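Local coordinates for omega-class glutathione S-transferase (Bombyx mori, PDB 3WD6), which binds glutathione and, as is usual for omega-class enzymes, probably catalyses glutathione-dependent transfer and dehydroascorbate reduction, at residues A[29-34]-A[80-85]; A[75-80]-A[89-94]. All blocks are in the same frame, centred on the assembly; numbering follows the deposited sequence.

Contact 1. Residues A[29-34]-A[80-85]; sequences KLRVYN and AIEIAE
Tyr-33 and Glu-82 meet through their polar ends on one face of an antiparallel strand pair. The phenol OH gives its proton to OE2 of Glu-82 at 2.6 Å, and the carboxylate oxygen lies at the ring edge, in the ring plane. Arg-31 comes in over one face of the ring: its CG rests against that face near the rim. The bend at chi3 (-59°) brings NH1 round to Tyr-33 OH, 3.0 Å away and almost in the guanidinium plane. The hydroxyl is thus gripped twice. Arg-31 NH1 also faces Glu-82 OE2, but only as a long salt bridge at 3.9 Å, with the oxygen well out of the guanidinium plane. The main ionic partner of Arg-31 is Glu-56, at NE; Glu-82 OE1 has a salt bridge to Lys-72.

The backbone pairing places these side chains on one face. Arg-31 pairs with Glu-82 and Tyr-33 with Ala-80, both as hydrogen-bonded pairs. Tyr-33 N reaches Ala-80 O at 2.6 Å, and Arg-31 N reaches Glu-82 O at 3.3 Å. On the opposite face Val-32 lies beside Ile-81. Past the paired residues, Leu-30 CD1 packs on Ile-83 CG2 at 3.8 Å.

This is the antiparallel step of the thioredoxin-like sheet. Strand 31-34 runs between 80-82 and the parallel strand 56-60, while helix 39-51 packs on Leu-30, Val-32 and Ile-81.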
loop_
_atom_site.group_PDB
_atom_site.type_symbol
_atom_site.label_atom_id
_atom_site.label_comp_id
_atom_site.label_asym_id
_atom_site.label_seq_id
_atom_site.Cartn_x
_atom_site.Cartn_y
_atom_site.Cartn_z
ATOM N N LYS A 29 -6.748 6.184 20.977
ATOM C CA LYS A 29 -6.648 5.264 19.845
ATOM C C LYS A 29 -5.407 5.542 18.993
ATOM O O LYS A 29 -5.155 6.691 18.616
ATOM C CB LYS A 29 -7.885 5.382 18.957
ATOM C CG LYS A 29 -9.050 4.481 19.353
ATOM C CD LYS A 29 -9.849 4.087 18.107
ATOM C CE LYS A 29 -11.325 3.810 18.424
ATOM N NZ LYS A 29 -11.464 2.833 19.521
ATOM N N LEU A 30 -4.635 4.497 18.698
ATOM C CA LEU A 30 -3.584 4.597 17.693
ATOM C C LEU A 30 -4.199 5.183 16.428
ATOM O O LEU A 30 -5.263 4.724 15.962
ATOM C CB LEU A 30 -2.977 3.227 17.391
ATOM C CG LEU A 30 -1.703 3.297 16.533
ATOM C CD1 LEU A 30 -0.605 2.367 17.065
ATOM C CD2 LEU A 30 -2.025 2.976 15.100
ATOM N N ARG A 31 -3.545 6.210 15.887
ATOM C CA ARG A 31 -4.085 6.949 14.756
ATOM C C ARG A 31 -3.159 6.912 13.549
ATOM O O ARG A 31 -1.938 7.133 13.665
ATOM C CB ARG A 31 -4.325 8.405 15.145
ATOM C CG ARG A 31 -4.444 9.344 13.934
ATOM C CD ARG A 31 -4.577 10.785 14.374
ATOM N NE ARG A 31 -5.746 10.986 15.233
ATOM C CZ ARG A 31 -6.051 12.147 15.801
ATOM N NH1 ARG A 31 -5.266 13.198 15.601
ATOM N NH2 ARG A 31 -7.126 12.258 16.566
ATOM N N VAL A 32 -3.743 6.669 12.379
ATOM C CA VAL A 32 -2.976 6.716 11.139
ATOM C C VAL A 32 -3.301 7.979 10.352
ATOM O O VAL A 32 -4.468 8.194 10.000
ATOM C CB VAL A 32 -3.313 5.507 10.220
ATOM C CG1 VAL A 32 -2.429 5.503 8.958
ATOM C CG2 VAL A 32 -3.170 4.197 10.983
ATOM N N TYR A 33 -2.284 8.796 10.062
ATOM C CA TYR A 33 -2.441 9.859 9.060
ATOM C C TYR A 33 -2.298 9.216 7.684
ATOM O O TYR A 33 -1.239 8.662 7.342
ATOM C CB TYR A 33 -1.445 11.024 9.278
ATOM C CG TYR A 33 -1.715 11.696 10.602
ATOM C CD1 TYR A 33 -2.725 12.640 10.723
ATOM C CD2 TYR A 33 -1.010 11.334 11.754
ATOM C CE1 TYR A 33 -3.011 13.235 11.938
ATOM C CE2 TYR A 33 -1.293 11.929 12.984
ATOM C CZ TYR A 33 -2.295 12.875 13.063
ATOM O OH TYR A 33 -2.601 13.469 14.265
ATOM N N ASN A 34 -3.375 9.283 6.906
ATOM C CA ASN A 34 -3.528 8.456 5.714
ATOM C C ASN A 34 -3.989 9.290 4.528
ATOM O O ASN A 34 -4.420 10.442 4.715
ATOM C CB ASN A 34 -4.611 7.413 6.039
ATOM C CG ASN A 34 -4.820 6.390 4.938
ATOM O OD1 ASN A 34 -3.866 5.784 4.426
ATOM N ND2 ASN A 34 -6.088 6.174 4.578
ATOM N N ALA A 80 1.680 8.329 8.439
ATOM C CA ALA A 80 2.314 8.471 9.736
ATOM C C ALA A 80 1.376 7.870 10.792
ATOM O O ALA A 80 0.140 8.021 10.684
ATOM C CB ALA A 80 2.596 9.934 10.047
ATOM N N ILE A 81 1.944 7.189 11.793
ATOM C CA ILE A 81 1.148 6.772 12.937
ATOM C C ILE A 81 1.456 7.636 14.174
ATOM O O ILE A 81 2.589 8.109 14.359
ATOM C CB ILE A 81 1.313 5.252 13.267
ATOM C CG1 ILE A 81 2.716 4.955 13.804
ATOM C CG2 ILE A 81 1.013 4.400 12.042
ATOM C CD1 ILE A 81 2.950 3.466 14.123
ATOM N N GLU A 82 0.446 7.836 15.012
ATOM C CA GLU A 82 0.605 8.582 16.256
ATOM C C GLU A 82 0.282 7.600 17.375
ATOM O O GLU A 82 -0.869 7.161 17.513
ATOM C CB GLU A 82 -0.343 9.791 16.291
ATOM C CG GLU A 82 -0.164 10.716 17.506
ATOM C CD GLU A 82 -0.732 12.137 17.261
ATOM O OE1 GLU A 82 -0.386 13.084 18.010
ATOM O OE2 GLU A 82 -1.528 12.309 16.310
ATOM N N ILE A 83 1.288 7.239 18.171
ATOM C CA ILE A 83 1.106 6.141 19.126
ATOM C C ILE A 83 0.764 6.669 20.521
ATOM O O ILE A 83 0.356 5.901 21.416
ATOM C CB ILE A 83 2.337 5.216 19.167
ATOM C CG1 ILE A 83 3.607 6.025 19.474
ATOM C CG2 ILE A 83 2.496 4.499 17.824
ATOM C CD1 ILE A 83 4.852 5.180 19.568
ATOM N N ALA A 84 0.925 7.988 20.673
ATOM C CA ALA A 84 0.657 8.715 21.909
ATOM C C ALA A 84 0.654 10.194 21.535
ATOM O O ALA A 84 1.112 10.549 20.431
ATOM C CB ALA A 84 1.739 8.425 22.932
ATOM N N GLU A 85 0.158 11.067 22.416
ATOM C CA GLU A 85 0.034 12.470 22.013
ATOM C C GLU A 85 1.392 13.066 21.596
ATOM O O GLU A 85 2.364 13.022 22.351
ATOM C CB GLU A 85 -0.628 13.338 23.082
ATOM C CG GLU A 85 -1.135 14.672 22.493
ATOM C CD GLU A 85 -1.830 15.579 23.504
ATOM O OE1 GLU A 85 -1.770 15.310 24.732
ATOM O OE2 GLU A 85 -2.438 16.579 23.059
#

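Contact 2. Residues A[75-80]-A[89-94]; sequences FAKVPA and IYESLV. With GSH (glutathione), chain J.
Pro-79 and Ser-92 form the close-packed end of this contact. Pro-79 CG presses on Ser-92 CA at 3.6 Å, and the peptide before the proline is cis, the cis-proline familiar from thioredoxin-like folds. Next to it, Ala-80 CB touches Tyr-90 CB in a non-hydrogen-bonded pair. A water bridges the segments here: it donates to Pro-79 O and to glutathione O11 and accepts from Glu-91 N.

Glutathione lies along both segments. Val-78 binds it with two backbone bonds, N to O2 and O from N2, in the manner of a strand. The carboxylate of the ligand's gamma-glutamyl end (O11, O12) sits at the start of helix 92-102. There Ser-92 N donates to O11 at 2.7 Å and Ser-92 OG to O12 at 2.6 Å. The helix N-terminus probably helps to stabilise this negative charge. Glu-91, at the N-cap position, turns back at chi2 (-62°), which brings OE1 to the gamma-glutamyl amino group N1 at 2.8 Å. With an alanine here, the ligand's amino group would probably lose its carboxylate mate, and the edge of Phe-75 its neighbour.

The outer side is looser. Exposed Phe-75 receives Tyr-90 in a T-shaped stack, with CE2 of Tyr-90 over the centre of the phenylalanine face. The ring centroids are 5.2 Å apart and the planes are at 79°. Glu-91 OE2 lies in the Phe-75 plane, 3.5 Å from CD2. Lys-77 runs extended past the ligand.

Segment 75-80 leads from helix 69-72 into strand 80-82, facing the junction of strand 87-90 with helix 92-102. Helix 39-51 packs on Pro-79 through Ala-41 and Thr-44.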
loop_
_atom_site.group_PDB
_atom_site.type_symbol
_atom_site.label_atom_id
_atom_site.label_comp_id
_atom_site.label_asym_id
_atom_site.label_seq_id
_atom_site.Cartn_x
_atom_site.Cartn_y
_atom_site.Cartn_z
ATOM N N PHE A 75 8.275 14.783 6.873
ATOM C CA PHE A 75 8.507 14.961 5.436
ATOM C C PHE A 75 7.252 15.371 4.677
ATOM O O PHE A 75 7.224 15.312 3.439
ATOM C CB PHE A 75 9.084 13.694 4.810
ATOM C CG PHE A 75 10.260 13.130 5.554
ATOM C CD1 PHE A 75 11.086 13.962 6.312
ATOM C CD2 PHE A 75 10.540 11.757 5.505
ATOM C CE1 PHE A 75 12.171 13.442 7.004
ATOM C CE2 PHE A 75 11.623 11.228 6.196
ATOM C CZ PHE A 75 12.438 12.070 6.950
ATOM N N ALA A 76 6.223 15.793 5.408
ATOM C CA ALA A 76 4.915 16.093 4.807
ATOM C C ALA A 76 4.352 14.936 3.946
ATOM O O ALA A 76 3.677 15.158 2.939
ATOM C CB ALA A 76 4.955 17.415 4.012
ATOM N N LYS A 77 4.609 13.707 4.375
ATOM C CA LYS A 77 4.109 12.534 3.667
ATOM C C LYS A 77 3.145 11.711 4.507
ATOM O O LYS A 77 3.083 11.872 5.746
ATOM C CB LYS A 77 5.272 11.649 3.214
ATOM C CG LYS A 77 6.019 12.196 2.012
ATOM C CD LYS A 77 7.336 11.466 1.813
ATOM C CE LYS A 77 8.156 12.136 0.727
ATOM N NZ LYS A 77 9.499 11.500 0.569
ATOM N N VAL A 78 2.393 10.843 3.822
ATOM C CA VAL A 78 1.651 9.762 4.488
ATOM C C VAL A 78 2.285 8.437 4.078
ATOM O O VAL A 78 2.888 8.347 3.002
ATOM C CB VAL A 78 0.156 9.760 4.107
ATOM C CG1 VAL A 78 -0.575 10.922 4.777
ATOM C CG2 VAL A 78 -0.013 9.798 2.588
ATOM N N PRO A 79 2.164 7.399 4.918
ATOM C CA PRO A 79 1.484 7.429 6.221
ATOM C C PRO A 79 2.362 7.982 7.357
ATOM O O PRO A 79 3.609 8.086 7.265
ATOM C CB PRO A 79 1.262 5.937 6.514
ATOM C CG PRO A 79 2.544 5.280 5.936
ATOM C CD PRO A 79 2.781 6.079 4.636
ATOM N N ALA A 80 1.680 8.329 8.439
ATOM C CA ALA A 80 2.314 8.471 9.736
ATOM C C ALA A 80 1.376 7.870 10.792
ATOM O O ALA A 80 0.140 8.021 10.684
ATOM C CB ALA A 80 2.596 9.934 10.047
ATOM N N ILE A 89 5.377 8.171 14.234
ATOM C CA ILE A 89 6.324 7.477 13.371
ATOM C C ILE A 89 5.842 7.659 11.933
ATOM O O ILE A 89 4.630 7.635 11.670
ATOM C CB ILE A 89 6.332 5.966 13.683
ATOM C CG1 ILE A 89 6.716 5.728 15.137
ATOM C CG2 ILE A 89 7.299 5.233 12.766
ATOM C CD1 ILE A 89 8.170 5.956 15.380
ATOM N N TYR A 90 6.769 7.827 10.999
ATOM C CA TYR A 90 6.392 7.892 9.595
ATOM C C TYR A 90 7.388 7.108 8.768
ATOM O O TYR A 90 8.368 6.586 9.313
ATOM C CB TYR A 90 6.278 9.335 9.107
ATOM C CG TYR A 90 7.350 10.242 9.666
ATOM C CD1 TYR A 90 7.205 10.832 10.915
ATOM C CD2 TYR A 90 8.500 10.515 8.942
ATOM C CE1 TYR A 90 8.180 11.663 11.431
ATOM C CE2 TYR A 90 9.485 11.345 9.452
ATOM C CZ TYR A 90 9.316 11.915 10.699
ATOM O OH TYR A 90 10.297 12.737 11.202
ATOM N N GLU A 91 7.139 7.044 7.460
ATOM C CA GLU A 91 7.806 6.094 6.564
ATOM C C GLU A 91 7.137 4.736 6.719
ATOM O O GLU A 91 7.271 4.079 7.757
ATOM C CB GLU A 91 9.314 6.007 6.804
ATOM C CG GLU A 91 10.061 7.246 6.343
ATOM C CD GLU A 91 9.926 7.466 4.851
ATOM O OE1 GLU A 91 10.247 6.534 4.070
ATOM O OE2 GLU A 91 9.492 8.576 4.455
ATOM N N SER A 92 6.398 4.343 5.681
ATOM C CA SER A 92 5.497 3.205 5.747
ATOM C C SER A 92 6.145 1.944 6.319
ATOM O O SER A 92 5.573 1.306 7.209
ATOM C CB SER A 92 4.906 2.926 4.368
ATOM O OG SER A 92 5.905 2.512 3.458
ATOM N N LEU A 93 7.324 1.585 5.807
ATOM C CA LEU A 93 8.009 0.381 6.274
ATOM C C LEU A 93 8.515 0.537 7.702
ATOM O O LEU A 93 8.639 -0.446 8.447
ATOM C CB LEU A 93 9.169 0.010 5.347
ATOM C CG LEU A 93 8.775 -0.442 3.931
ATOM C CD1 LEU A 93 10.010 -0.879 3.144
ATOM C CD2 LEU A 93 7.728 -1.580 3.996
ATOM N N VAL A 94 8.810 1.771 8.096
ATOM C CA VAL A 94 9.214 2.018 9.472
ATOM C C VAL A 94 8.033 1.789 10.411
ATOM O O VAL A 94 8.181 1.179 11.483
ATOM C CB VAL A 94 9.771 3.426 9.643
ATOM C CG1 VAL A 94 10.036 3.715 11.110
ATOM C CG2 VAL A 94 11.049 3.576 8.808
HETATM N N1 GSH J . 8.927 6.499 1.549
HETATM C CA1 GSH J . 7.611 6.924 2.040
HETATM C C1 GSH J . 6.864 5.796 2.744
HETATM O O11 GSH J . 6.005 6.035 3.669
HETATM O O12 GSH J . 7.131 4.586 2.418
HETATM C CB1 GSH J . 6.816 7.480 0.866
HETATM C CG1 GSH J . 5.357 7.743 1.061
HETATM C CD1 GSH J . 4.717 8.635 0.028
HETATM O OE1 GSH J . 5.251 8.862 -1.053
HETATM N N2 GSH J . 3.450 9.243 0.299
HETATM C CA2 GSH J . 2.893 10.121 -0.736
HETATM C C2 GSH J . 2.877 11.530 -0.183
HETATM O O2 GSH J . 2.520 11.706 0.976
HETATM C CB2 GSH J . 1.500 9.706 -1.052
HETATM S SG2 GSH J . 1.254 8.314 -2.093
HETATM N N3 GSH J . 3.265 12.644 -1.022
HETATM C CA3 GSH J . 3.241 14.005 -0.485
HETATM C C3 GSH J . 3.016 15.085 -1.466
HETATM O O31 GSH J . 1.954 15.097 -2.147
HETATM O O32 GSH J . 3.876 15.989 -1.607
HETATM O O HOH W 1 5.359 8.231 5.220
#

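Both contacts belong to the thioredoxin-like N-terminal domain and share Ala-80. Contact 1 is mostly buried and holds the sheet interior, with strand 80-82 paired to 31-34. Contact 2 is partly buried and reaches the sheet's outermost strand, 87-90, on the other side of 80-82. A probable hydrogen bond from Ile-81 N to Ile-89 O, 2.7 Å long, ties the two together. Their chemistry differs with place. Contact 1 relies on direct backbone bonds and a tyrosine, arginine and glutamate network. In contact 2 a water and glutathione make the polar links between the segments, and an aromatic pair lies on the solvent side.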